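Side-chain contact in interleukin-20 receptor subunit beta (Homo sapiens, PDB 6DF3), which pairs with IL20RA to form a receptor for the cytokines IL19, IL20 and IL24, and with IL22RA1 for IL20 and IL24: residues V23-G27 with E28-Y32. The protein carries 1 engineered substitution. Sequence-based numbering, arbitrary orientation.
Sequences VIAPG and ETVYY
The phenol of Tyr32 reaches back across the loop to Val23, whose backbone N-H gives a hydrogen bond to the hydroxyl oxygen: Val23 N to Tyr32 OH is 3.0 Å, fairly straight at 159°. The donor nitrogen arrives at the edge of the ring, near its plane. Tyr32 CG lies beside its own backbone N and anti to its carbonyl carbon (chi1 -59°), a setting from which the ring extends across to Val23, its hydroxyl foremost. Alongside the bond, Val23 CG2 makes a looser apolar contact with Tyr32 CE1 at 4.3 Å.

One step further into the loop, the methyl of Ala25 meets a single branch of Val30. Ala25 CB and Val30 CG2 sit 3.5 Å apart, tighter than usual for two carbons, and the same CG2 lies 3.9 Å from Val23 O. With CG1 anti to the backbone N (chi1 173°), Val30 holds CG2 beside that nitrogen, on the Ala25 side. At the bend, Glu28 N makes a weak, strongly bent hydrogen bond to Ala25 O, 3.4 Å long. Gly27 takes backbone angles at which a CB would jam against the preceding carbonyl oxygen, so glycine suits the bend.

Trp20 meets the Tyr32 ring edge-to-face and Pro22 touches the same side chain, while Val30 and Tyr32 both rest on Ala81 and Ala25 on Leu83, all on strand 74-83. A phenylalanine in place of Tyr32 would probably keep much of the ring packing but leave the Val23 N-H without its hydroxyl acceptor, holding this arm of the loop less firmly.

Together these contacts fold the connection between strands 15-19 and 31-37 back on itself, as the B-C loop of the first fibronectin type III domain of this type II cytokine receptor.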
loop_
_atom_site.group_PDB
_atom_site.type_symbol
_atom_site.label_atom_id
_atom_site.label_comp_id
_atom_site.label_asym_id
_atom_site.label_seq_id
_atom_site.Cartn_x
_atom_site.Cartn_y
_atom_site.Cartn_z
ATOM N N VAL C 23 -4.191 -38.050 7.566
ATOM C CA VAL C 23 -3.529 -39.298 7.284
ATOM C C VAL C 23 -3.512 -40.132 8.554
ATOM O O VAL C 23 -3.182 -39.624 9.628
ATOM C CB VAL C 23 -2.114 -39.064 6.768
ATOM C CG1 VAL C 23 -1.318 -40.359 6.709
ATOM C CG2 VAL C 23 -2.216 -38.389 5.404
ATOM N N ILE C 24 -3.855 -41.412 8.398
ATOM C CA ILE C 24 -4.053 -42.321 9.520
ATOM C C ILE C 24 -2.695 -42.837 9.992
ATOM O O ILE C 24 -1.884 -43.307 9.180
ATOM C CB ILE C 24 -5.033 -43.486 9.146
ATOM C CG1 ILE C 24 -5.861 -43.897 10.375
ATOM C CG2 ILE C 24 -4.344 -44.716 8.518
ATOM C CD1 ILE C 24 -6.834 -42.808 10.812
ATOM N N ALA C 25 -2.448 -42.749 11.298
ATOM C CA ALA C 25 -1.170 -43.171 11.870
ATOM C C ALA C 25 -1.295 -43.513 13.356
ATOM O O ALA C 25 -0.662 -42.864 14.205
ATOM C CB ALA C 25 -0.119 -42.084 11.649
ATOM N N PRO C 26 -2.098 -44.553 13.679
ATOM C CA PRO C 26 -2.219 -44.918 15.099
ATOM C C PRO C 26 -0.815 -45.145 15.677
ATOM O O PRO C 26 -0.001 -45.780 15.020
ATOM C CB PRO C 26 -3.087 -46.189 15.070
ATOM C CG PRO C 26 -3.842 -46.101 13.780
ATOM C CD PRO C 26 -2.848 -45.494 12.822
ATOM N N GLY C 27 -0.525 -44.553 16.841
ATOM C CA GLY C 27 0.857 -44.393 17.329
ATOM C C GLY C 27 1.272 -42.951 17.611
ATOM O O GLY C 27 1.126 -42.485 18.752
ATOM N N GLU C 28 1.752 -42.254 16.560
ATOM C CA GLU C 28 2.386 -40.916 16.645
ATOM C C GLU C 28 1.503 -39.864 16.008
ATOM O O GLU C 28 0.549 -40.211 15.321
ATOM C CB GLU C 28 3.800 -40.957 16.020
ATOM C CG GLU C 28 4.836 -41.569 16.997
ATOM C CD GLU C 28 6.067 -42.202 16.338
ATOM O OE1 GLU C 28 6.711 -41.562 15.466
ATOM O OE2 GLU C 28 6.396 -43.351 16.705
ATOM N N THR C 29 1.777 -38.583 16.245
ATOM C CA THR C 29 0.920 -37.566 15.678
ATOM C C THR C 29 1.536 -37.064 14.393
ATOM O O THR C 29 2.731 -36.744 14.331
ATOM C CB THR C 29 0.601 -36.348 16.570
ATOM O OG1 THR C 29 1.361 -35.190 16.142
ATOM C CG2 THR C 29 0.707 -36.646 18.065
ATOM N N VAL C 30 0.701 -36.976 13.372
ATOM C CA VAL C 30 1.166 -36.593 12.050
ATOM C C VAL C 30 1.239 -35.074 11.941
ATOM O O VAL C 30 0.346 -34.350 12.449
ATOM C CB VAL C 30 0.270 -37.185 10.948
ATOM C CG1 VAL C 30 0.659 -36.643 9.563
ATOM C CG2 VAL C 30 0.350 -38.715 11.004
ATOM N N TYR C 31 2.323 -34.619 11.302
ATOM C CA TYR C 31 2.476 -33.205 10.906
ATOM C C TYR C 31 2.343 -33.005 9.385
ATOM O O TYR C 31 2.535 -33.932 8.596
ATOM C CB TYR C 31 3.815 -32.678 11.464
ATOM C CG TYR C 31 3.830 -32.538 13.015
ATOM C CD1 TYR C 31 2.884 -31.698 13.672
ATOM C CD2 TYR C 31 4.786 -33.202 13.814
ATOM C CE1 TYR C 31 2.872 -31.560 15.064
ATOM C CE2 TYR C 31 4.779 -33.056 15.221
ATOM C CZ TYR C 31 3.826 -32.229 15.824
ATOM O OH TYR C 31 3.777 -32.031 17.172
ATOM N N TYR C 32 1.988 -31.808 8.974
ATOM C CA TYR C 32 1.775 -31.537 7.548
ATOM C C TYR C 32 2.615 -30.345 7.111
ATOM O O TYR C 32 2.817 -29.442 7.910
ATOM C CB TYR C 32 0.269 -31.239 7.292
ATOM C CG TYR C 32 -0.625 -32.363 7.692
ATOM C CD1 TYR C 32 -0.715 -33.493 6.906
ATOM C CD2 TYR C 32 -1.352 -32.327 8.893
ATOM C CE1 TYR C 32 -1.495 -34.573 7.277
ATOM C CE2 TYR C 32 -2.161 -33.402 9.269
ATOM C CZ TYR C 32 -2.219 -34.527 8.446
ATOM O OH TYR C 32 -2.964 -35.624 8.781
#